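Local structure of fusion DH (Streptomyces sp. MJ635-86F5, 6K97) at residues 30-38 against 80-88; 48-57 against 105-116. The protein joins in one engineered chain the two pieces of a split polyketide synthase dehydratase domain, which probably dehydrates carrier-bound intermediates in cremimycin biosynthesis. All blocks are in the same frame, centred on the assembly; numbering follows the deposited sequence.

Overall arrangement
Both contacts belong to the first hot dog half of this engineered fusion, and their centres lie about 13 Å apart. Interaction 2 is a pair of neighbouring strands in the sheet, while interaction 1 holds the loop before strand 39-42 against the helix that packs on that sheet. The two meet directly. Ala38 N probably donates a hydrogen bond to Thr51 O, 2.8 Å away, where the loop joins the sheet. From the helix, Ala85 CB comes within 3.6 Å of Phe50 CE1, and Leu81 CD1 within 3.8 Å of Leu113 CD2. Each contact also touches the second subunit, and interaction 1 borders the other half of the fusion through His249.

Interaction 1. Residues 30-38 against 80-88; sequences EATEHPLLA and ELALHAADI
Glu80, on helix 75-88, meets His34 of the loop that leads into strand 39-42. Its chain bends at CB-CG (chi2 65°) to reach the ring, and the carboxylate lies nearly coplanar with the imidazole, 17° between the planes. His34 NE2 donates to Glu80 OE2 at 2.7 Å, in the ring plane and on the anti lone pair of that oxygen. At the other ring nitrogen, His34 ND1 accepts the backbone N-H of Leu36 at 3.2 Å, tilted out of the plane, which leaves the ring gripped at two points. With His34 replaced by an alanine, Glu80 OE2 and Leu36 N would probably both be left without these mates. Both Glu80 oxygens also accept backbone N-H groups of His249 and Val250, in the other half of the engineered fusion. One residue on, Leu81 rests a single methyl, CD2, against two loop residues, 3.8 Å from Leu37 CG and 3.9 Å from Leu36 CB. The helix is the central one of a hot dog fold, the first of the two in this double hot dog chain, and the loop passes across it on its way to the sheet. His84 lies at the middle of the contact. Over one face of its ring sits His34 CB, 4.0 Å from the centroid, while the two imidazoles slide past each other at an oblique 48°. At the ring edge, in plane, His84 NE2 shares a hydrogen bond of 2.7 Å with Thr32 OG1; His84 ND1 is hydrogen-bonded to NE2 of His249. Leu37 CD1 approaches His84 CD2 obliquely at 4.0 Å.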
loop_
_atom_site.group_PDB
_atom_site.type_symbol
_atom_site.label_atom_id
_atom_site.label_comp_id
_atom_site.label_asym_id
_atom_site.label_seq_id
_atom_site.Cartn_x
_atom_site.Cartn_y
_atom_site.Cartn_z
ATOM N N GLU A 30 5.036 6.737 -0.140
ATOM C CA GLU A 30 6.145 7.212 0.678
ATOM C C GLU A 30 7.207 6.127 0.697
ATOM O O GLU A 30 6.888 4.950 0.887
ATOM C CB GLU A 30 5.652 7.554 2.112
ATOM C CG GLU A 30 4.653 8.714 2.139
ATOM C CD GLU A 30 3.498 8.605 3.152
ATOM O OE1 GLU A 30 2.872 7.523 3.353
ATOM O OE2 GLU A 30 3.180 9.651 3.746
ATOM N N ALA A 31 8.469 6.517 0.514
ATOM C CA ALA A 31 9.585 5.583 0.517
ATOM C C ALA A 31 9.945 5.199 1.941
ATOM O O ALA A 31 9.568 5.907 2.889
ATOM C CB ALA A 31 10.787 6.189 -0.172
ATOM N N THR A 32 10.649 4.058 2.084
ATOM C CA THR A 32 11.275 3.671 3.338
ATOM C C THR A 32 12.737 3.336 3.047
ATOM O O THR A 32 13.066 2.964 1.937
ATOM C CB THR A 32 10.522 2.482 3.974
ATOM O OG1 THR A 32 10.940 2.342 5.329
ATOM C CG2 THR A 32 10.786 1.148 3.228
ATOM N N GLU A 33 13.623 3.443 4.026
ATOM C CA GLU A 33 15.032 3.021 3.829
ATOM C C GLU A 33 15.207 1.633 4.429
ATOM O O GLU A 33 15.247 1.476 5.638
ATOM C CB GLU A 33 16.037 4.010 4.456
ATOM C CG GLU A 33 16.154 5.340 3.702
ATOM C CD GLU A 33 14.958 6.310 3.893
ATOM O OE1 GLU A 33 14.476 6.500 5.040
ATOM O OE2 GLU A 33 14.496 6.910 2.884
ATOM N N HIS A 34 15.301 0.623 3.582
ATOM C CA HIS A 34 15.639 -0.728 4.041
ATOM C C HIS A 34 16.138 -1.522 2.874
ATOM O O HIS A 34 15.687 -1.319 1.787
ATOM C CB HIS A 34 14.396 -1.380 4.640
ATOM C CG HIS A 34 14.674 -2.635 5.383
ATOM N ND1 HIS A 34 14.567 -3.882 4.806
ATOM C CD2 HIS A 34 15.094 -2.842 6.645
ATOM C CE1 HIS A 34 14.876 -4.802 5.699
ATOM N NE2 HIS A 34 15.194 -4.198 6.823
ATOM N N PRO A 35 17.024 -2.496 3.092
ATOM C CA PRO A 35 17.518 -3.285 1.949
ATOM C C PRO A 35 16.492 -4.179 1.195
ATOM O O PRO A 35 16.747 -4.515 0.056
ATOM C CB PRO A 35 18.623 -4.145 2.560
ATOM C CG PRO A 35 19.072 -3.364 3.769
ATOM C CD PRO A 35 17.802 -2.736 4.315
ATOM N N LEU A 36 15.393 -4.586 1.827
ATOM C CA LEU A 36 14.345 -5.428 1.199
ATOM C C LEU A 36 12.984 -4.755 0.944
ATOM O O LEU A 36 12.108 -5.358 0.385
ATOM C CB LEU A 36 14.087 -6.653 2.067
ATOM C CG LEU A 36 15.348 -7.454 2.398
ATOM C CD1 LEU A 36 15.127 -8.528 3.461
ATOM C CD2 LEU A 36 15.944 -8.098 1.158
ATOM N N LEU A 37 12.789 -3.512 1.371
ATOM C CA LEU A 37 11.520 -2.818 1.188
ATOM C C LEU A 37 11.781 -1.464 0.569
ATOM O O LEU A 37 12.722 -0.776 0.955
ATOM C CB LEU A 37 10.806 -2.667 2.513
ATOM C CG LEU A 37 10.444 -3.983 3.194
ATOM C CD1 LEU A 37 9.987 -3.773 4.617
ATOM C CD2 LEU A 37 9.376 -4.699 2.407
ATOM N N ALA A 38 10.954 -1.094 -0.400
ATOM C CA ALA A 38 11.017 0.202 -1.049
ATOM C C ALA A 38 10.028 1.272 -0.462
ATOM O O ALA A 38 10.360 2.439 -0.442
ATOM C CB ALA A 38 10.755 0.013 -2.535
ATOM N N GLU A 80 13.446 -10.025 10.040
ATOM C CA GLU A 80 13.940 -8.709 9.751
ATOM C C GLU A 80 12.791 -7.804 9.201
ATOM O O GLU A 80 12.656 -6.641 9.594
ATOM C CB GLU A 80 15.079 -8.763 8.779
ATOM C CG GLU A 80 15.541 -7.388 8.243
ATOM C CD GLU A 80 16.138 -6.466 9.307
ATOM O OE1 GLU A 80 16.448 -6.945 10.467
ATOM O OE2 GLU A 80 16.362 -5.276 8.974
ATOM N N LEU A 81 11.975 -8.371 8.305
ATOM C CA LEU A 81 10.915 -7.597 7.715
ATOM C C LEU A 81 9.971 -7.107 8.808
ATOM O O LEU A 81 9.617 -5.952 8.809
ATOM C CB LEU A 81 10.153 -8.434 6.709
ATOM C CG LEU A 81 10.953 -8.708 5.440
ATOM C CD1 LEU A 81 10.297 -9.759 4.601
ATOM C CD2 LEU A 81 11.215 -7.450 4.635
ATOM N N ALA A 82 9.617 -7.981 9.760
ATOM C CA ALA A 82 8.760 -7.611 10.858
ATOM C C ALA A 82 9.414 -6.553 11.784
ATOM O O ALA A 82 8.745 -5.655 12.248
ATOM C CB ALA A 82 8.387 -8.835 11.663
ATOM N N LEU A 83 10.714 -6.667 12.010
ATOM C CA LEU A 83 11.437 -5.658 12.772
ATOM C C LEU A 83 11.290 -4.291 12.099
ATOM O O LEU A 83 11.000 -3.314 12.792
ATOM C CB LEU A 83 12.912 -6.023 12.957
ATOM C CG LEU A 83 13.099 -7.234 13.907
ATOM C CD1 LEU A 83 14.526 -7.759 13.854
ATOM C CD2 LEU A 83 12.704 -6.904 15.341
ATOM N N HIS A 84 11.396 -4.220 10.769
ATOM C CA HIS A 84 11.225 -2.937 10.108
ATOM C C HIS A 84 9.799 -2.404 10.320
ATOM O O HIS A 84 9.585 -1.233 10.713
ATOM C CB HIS A 84 11.563 -2.993 8.640
ATOM C CG HIS A 84 11.749 -1.650 8.032
ATOM N ND1 HIS A 84 12.834 -0.845 8.322
ATOM C CD2 HIS A 84 10.948 -0.918 7.221
ATOM C CE1 HIS A 84 12.711 0.310 7.687
ATOM N NE2 HIS A 84 11.568 0.299 7.030
ATOM N N ALA A 85 8.822 -3.265 10.142
ATOM C CA ALA A 85 7.458 -2.823 10.405
ATOM C C ALA A 85 7.308 -2.348 11.847
ATOM O O ALA A 85 6.674 -1.340 12.123
ATOM C CB ALA A 85 6.507 -3.949 10.105
ATOM N N ALA A 86 7.882 -3.113 12.784
ATOM C CA ALA A 86 7.765 -2.780 14.199
ATOM C C ALA A 86 8.316 -1.375 14.469
ATOM O O ALA A 86 7.666 -0.543 15.109
ATOM C CB ALA A 86 8.472 -3.813 15.045
ATOM N N ASP A 87 9.491 -1.131 13.939
ATOM C CA ASP A 87 10.132 0.103 14.070
ATOM C C ASP A 87 9.252 1.258 13.501
ATOM O O ASP A 87 8.988 2.227 14.190
ATOM C CB ASP A 87 11.480 0.015 13.388
ATOM C CG ASP A 87 12.273 1.301 13.477
ATOM O OD1 ASP A 87 12.263 1.917 14.523
ATOM O OD2 ASP A 87 12.896 1.706 12.474
ATOM N N ILE A 88 8.724 1.125 12.298
ATOM C CA ILE A 88 7.983 2.238 11.740
ATOM C C ILE A 88 6.682 2.488 12.486
ATOM O O ILE A 88 6.249 3.643 12.642
ATOM C CB ILE A 88 7.721 2.001 10.262
ATOM C CG1 ILE A 88 9.056 1.892 9.486
ATOM C CG2 ILE A 88 6.870 3.093 9.675
ATOM C CD1 ILE A 88 9.924 3.118 9.590
#

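Interaction 2. Residues 48-57 against 105-116; sequences YLFTGRLALR and LSTQSSSLLQVA
From Leu49 opposite Ala116 to Arg53 opposite Leu112 and on to Leu54 opposite Ser111, strands 48-55 and 110-116 run antiparallel, their axes 4.6 Å apart at closest approach and their directions at 154°. Phe50 with Val115, Gly52 with Leu113 and Leu54 with Ser111 are the hydrogen-bonded pairs, each closed by two N-H to O bonds; Leu54 N to Ser111 O, for one, is 2.8 Å. On the face that carries these three pairs the contacts are mainly apolar. Phe50 and Val115 cross, CD1 of the ring 4.0 Å from Val115 CB, with Val115 O at the ring edge. Leu54 and Leu113 lie side by side, their CD2 methyls 4.0 Å apart, and Leu105 crosses Leu54 at about a right angle. Farther on, Leu56 sets CD1 against Leu105 CD1 at 4.1 Å, beside the type I turn of Ser106 to Ser109. The opposite face is more polar. Arg53 extends with CG trans to its own N (chi1 -176°), which carries a face of the guanidinium, near its rim, over Ser110 CB, 3.3 Å from the plane; its NE and NH1 make salt bridges to Glu135 and Glu58. Thr51 CG2 rests 3.7 Å from Gln114 NE2, both side chains pointing the same way, while Thr51 OG1 hydrogen-bonds Leu27 O and Gln114 NE2 hydrogen-bonds Gly28 O, both of the second subunit. Strand 39-42 flanks Phe50 on one side of the pair, strand 126-134 flanks Leu113 on the other, and helix 75-88 packs on the face of Phe50 and Leu113 through Leu81, Ala85 and Ile88.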
loop_
_atom_site.group_PDB
_atom_site.type_symbol
_atom_site.label_atom_id
_atom_site.label_comp_id
_atom_site.label_asym_id
_atom_site.label_seq_id
_atom_site.Cartn_x
_atom_site.Cartn_y
_atom_site.Cartn_z
ATOM N N TYR A 48 -0.520 -0.226 8.514
ATOM C CA TYR A 48 0.576 0.129 7.591
ATOM C C TYR A 48 0.717 -0.889 6.447
ATOM O O TYR A 48 0.318 -2.051 6.596
ATOM C CB TYR A 48 1.889 0.195 8.340
ATOM C CG TYR A 48 2.034 1.326 9.284
ATOM C CD1 TYR A 48 1.534 1.254 10.576
ATOM C CD2 TYR A 48 2.681 2.506 8.895
ATOM C CE1 TYR A 48 1.666 2.333 11.451
ATOM C CE2 TYR A 48 2.831 3.583 9.772
ATOM C CZ TYR A 48 2.319 3.497 11.038
ATOM O OH TYR A 48 2.476 4.557 11.911
ATOM N N LEU A 49 1.275 -0.460 5.315
ATOM C CA LEU A 49 1.626 -1.365 4.204
ATOM C C LEU A 49 3.086 -1.099 3.839
ATOM O O LEU A 49 3.463 0.057 3.663
ATOM C CB LEU A 49 0.743 -1.126 2.980
ATOM C CG LEU A 49 1.107 -1.982 1.749
ATOM C CD1 LEU A 49 0.755 -3.463 1.956
ATOM C CD2 LEU A 49 0.455 -1.504 0.461
ATOM N N PHE A 50 3.904 -2.138 3.737
ATOM C CA PHE A 50 5.266 -1.995 3.204
ATOM C C PHE A 50 5.431 -2.871 1.974
ATOM O O PHE A 50 4.911 -3.989 1.951
ATOM C CB PHE A 50 6.262 -2.460 4.217
ATOM C CG PHE A 50 6.109 -1.805 5.539
ATOM C CD1 PHE A 50 5.187 -2.250 6.437
ATOM C CD2 PHE A 50 6.874 -0.731 5.861
ATOM C CE1 PHE A 50 5.059 -1.649 7.674
ATOM C CE2 PHE A 50 6.724 -0.096 7.095
ATOM C CZ PHE A 50 5.824 -0.564 8.004
ATOM N N THR A 51 6.111 -2.383 0.947
ATOM C CA THR A 51 6.253 -3.186 -0.276
ATOM C C THR A 51 7.671 -3.171 -0.792
ATOM O O THR A 51 8.430 -2.222 -0.544
ATOM C CB THR A 51 5.334 -2.706 -1.433
ATOM O OG1 THR A 51 5.842 -1.481 -2.013
ATOM C CG2 THR A 51 3.922 -2.459 -0.936
ATOM N N GLY A 52 8.020 -4.224 -1.523
ATOM C CA GLY A 52 9.313 -4.283 -2.195
ATOM C C GLY A 52 9.334 -5.369 -3.231
ATOM O O GLY A 52 8.462 -6.244 -3.266
ATOM N N ARG A 53 10.342 -5.302 -4.083
ATOM C CA ARG A 53 10.562 -6.301 -5.120
ATOM C C ARG A 53 11.645 -7.228 -4.606
ATOM O O ARG A 53 12.673 -6.766 -4.107
ATOM C CB ARG A 53 11.025 -5.636 -6.424
ATOM C CG ARG A 53 11.189 -6.611 -7.585
ATOM C CD ARG A 53 11.539 -5.895 -8.886
ATOM N NE ARG A 53 11.588 -6.844 -10.000
ATOM C CZ ARG A 53 12.685 -7.494 -10.409
ATOM N NH1 ARG A 53 13.867 -7.295 -9.818
ATOM N NH2 ARG A 53 12.616 -8.344 -11.426
ATOM N N LEU A 54 11.427 -8.532 -4.738
ATOM C CA LEU A 54 12.419 -9.501 -4.329
ATOM C C LEU A 54 12.889 -10.439 -5.450
ATOM O O LEU A 54 12.166 -11.339 -5.898
ATOM C CB LEU A 54 11.866 -10.287 -3.177
ATOM C CG LEU A 54 12.882 -11.112 -2.413
ATOM C CD1 LEU A 54 14.166 -10.360 -2.128
ATOM C CD2 LEU A 54 12.202 -11.506 -1.129
ATOM N N ALA A 55 14.122 -10.208 -5.903
ATOM C CA ALA A 55 14.720 -10.962 -6.996
ATOM C C ALA A 55 16.111 -11.454 -6.627
ATOM O O ALA A 55 16.944 -10.722 -6.183
ATOM C CB ALA A 55 14.792 -10.107 -8.252
ATOM N N LEU A 56 16.376 -12.715 -6.859
ATOM C CA LEU A 56 17.660 -13.274 -6.495
ATOM C C LEU A 56 18.795 -12.525 -7.186
ATOM O O LEU A 56 19.851 -12.368 -6.609
ATOM C CB LEU A 56 17.669 -14.756 -6.814
ATOM C CG LEU A 56 18.749 -15.590 -6.147
ATOM C CD1 LEU A 56 18.764 -15.422 -4.665
ATOM C CD2 LEU A 56 18.574 -17.051 -6.533
ATOM N N ARG A 57 18.567 -12.035 -8.402
ATOM C CA ARG A 57 19.600 -11.335 -9.156
ATOM C C ARG A 57 20.002 -10.046 -8.493
ATOM O O ARG A 57 21.155 -9.653 -8.599
ATOM C CB ARG A 57 19.120 -11.034 -10.576
ATOM C CG ARG A 57 18.868 -12.291 -11.398
ATOM C CD ARG A 57 18.354 -11.983 -12.802
ATOM N NE ARG A 57 19.448 -11.790 -13.755
ATOM C CZ ARG A 57 19.930 -12.714 -14.594
ATOM N NH1 ARG A 57 19.428 -13.952 -14.648
ATOM N NH2 ARG A 57 20.941 -12.386 -15.398
ATOM N N LEU A 105 13.265 -18.698 -4.075
ATOM C CA LEU A 105 13.912 -17.756 -4.996
ATOM C C LEU A 105 14.654 -18.554 -6.063
ATOM O O LEU A 105 15.190 -19.644 -5.778
ATOM C CB LEU A 105 14.891 -16.875 -4.262
ATOM C CG LEU A 105 14.312 -15.935 -3.202
ATOM C CD1 LEU A 105 15.378 -15.371 -2.289
ATOM C CD2 LEU A 105 13.522 -14.817 -3.804
ATOM N N SER A 106 14.665 -18.005 -7.273
ATOM C CA SER A 106 15.526 -18.502 -8.333
ATOM C C SER A 106 16.002 -17.342 -9.202
ATOM O O SER A 106 15.472 -16.238 -9.103
ATOM C CB SER A 106 14.791 -19.544 -9.179
ATOM O OG SER A 106 13.927 -18.914 -10.113
ATOM N N THR A 107 16.973 -17.602 -10.069
ATOM C CA THR A 107 17.572 -16.514 -10.853
ATOM C C THR A 107 16.635 -16.076 -11.950
ATOM O O THR A 107 16.789 -15.019 -12.499
ATOM C CB THR A 107 18.928 -16.901 -11.476
ATOM O OG1 THR A 107 18.777 -18.098 -12.217
ATOM C CG2 THR A 107 19.999 -17.130 -10.406
ATOM N N GLN A 108 15.669 -16.912 -12.294
ATOM C CA GLN A 108 14.777 -16.629 -13.411
ATOM C C GLN A 108 13.489 -15.940 -12.951
ATOM O O GLN A 108 12.594 -15.735 -13.755
ATOM C CB GLN A 108 14.455 -17.937 -14.159
ATOM C CG GLN A 108 15.593 -18.459 -15.058
ATOM C CD GLN A 108 15.926 -17.513 -16.227
ATOM O OE1 GLN A 108 15.268 -17.529 -17.271
ATOM N NE2 GLN A 108 16.942 -16.678 -16.043
ATOM N N SER A 109 13.378 -15.585 -11.669
ATOM C CA SER A 109 12.088 -15.152 -11.134
ATOM C C SER A 109 12.244 -14.019 -10.156
ATOM O O SER A 109 13.352 -13.686 -9.719
ATOM C CB SER A 109 11.368 -16.303 -10.454
ATOM O OG SER A 109 11.885 -16.521 -9.136
ATOM N N SER A 110 11.122 -13.406 -9.835
ATOM C CA SER A 110 11.116 -12.252 -8.954
ATOM C C SER A 110 9.717 -12.012 -8.432
ATOM O O SER A 110 8.726 -12.261 -9.138
ATOM C CB SER A 110 11.581 -10.998 -9.669
ATOM O OG SER A 110 10.529 -10.587 -10.501
ATOM N N SER A 111 9.654 -11.545 -7.181
ATOM C CA SER A 111 8.436 -11.589 -6.418
ATOM C C SER A 111 8.079 -10.184 -5.947
ATOM O O SER A 111 8.926 -9.422 -5.526
ATOM C CB SER A 111 8.644 -12.501 -5.209
ATOM O OG SER A 111 8.437 -13.870 -5.471
ATOM N N LEU A 112 6.799 -9.862 -5.967
ATOM C CA LEU A 112 6.325 -8.731 -5.192
ATOM C C LEU A 112 6.217 -9.168 -3.737
ATOM O O LEU A 112 5.589 -10.143 -3.447
ATOM C CB LEU A 112 4.987 -8.227 -5.689
ATOM C CG LEU A 112 4.866 -7.913 -7.179
ATOM C CD1 LEU A 112 3.597 -7.119 -7.377
ATOM C CD2 LEU A 112 6.074 -7.151 -7.724
ATOM N N LEU A 113 6.820 -8.422 -2.840
ATOM C CA LEU A 113 6.843 -8.708 -1.403
ATOM C C LEU A 113 6.104 -7.614 -0.614
ATOM O O LEU A 113 6.322 -6.395 -0.816
ATOM C CB LEU A 113 8.299 -8.721 -0.953
ATOM C CG LEU A 113 8.484 -9.068 0.500
ATOM C CD1 LEU A 113 8.004 -10.482 0.811
ATOM C CD2 LEU A 113 9.963 -8.877 0.881
ATOM N N GLN A 114 5.285 -8.045 0.324
ATOM C CA GLN A 114 4.425 -7.138 1.104
ATOM C C GLN A 114 4.363 -7.528 2.581
ATOM O O GLN A 114 4.253 -8.704 2.926
ATOM C CB GLN A 114 3.022 -7.056 0.532
ATOM C CG GLN A 114 3.074 -6.352 -0.826
ATOM C CD GLN A 114 1.737 -5.903 -1.420
ATOM O OE1 GLN A 114 0.629 -6.292 -0.964
ATOM N NE2 GLN A 114 1.845 -5.081 -2.472
ATOM N N VAL A 115 4.395 -6.512 3.434
ATOM C CA VAL A 115 4.116 -6.655 4.829
ATOM C C VAL A 115 2.927 -5.793 5.147
ATOM O O VAL A 115 2.956 -4.608 4.881
ATOM C CB VAL A 115 5.302 -6.173 5.669
ATOM C CG1 VAL A 115 4.997 -6.375 7.142
ATOM C CG2 VAL A 115 6.598 -6.900 5.269
ATOM N N ALA A 116 1.874 -6.371 5.731
ATOM C CA ALA A 116 0.711 -5.609 6.178
ATOM C C ALA A 116 0.603 -5.615 7.690
ATOM O O ALA A 116 0.671 -6.685 8.324
ATOM C CB ALA A 116 -0.538 -6.177 5.596
#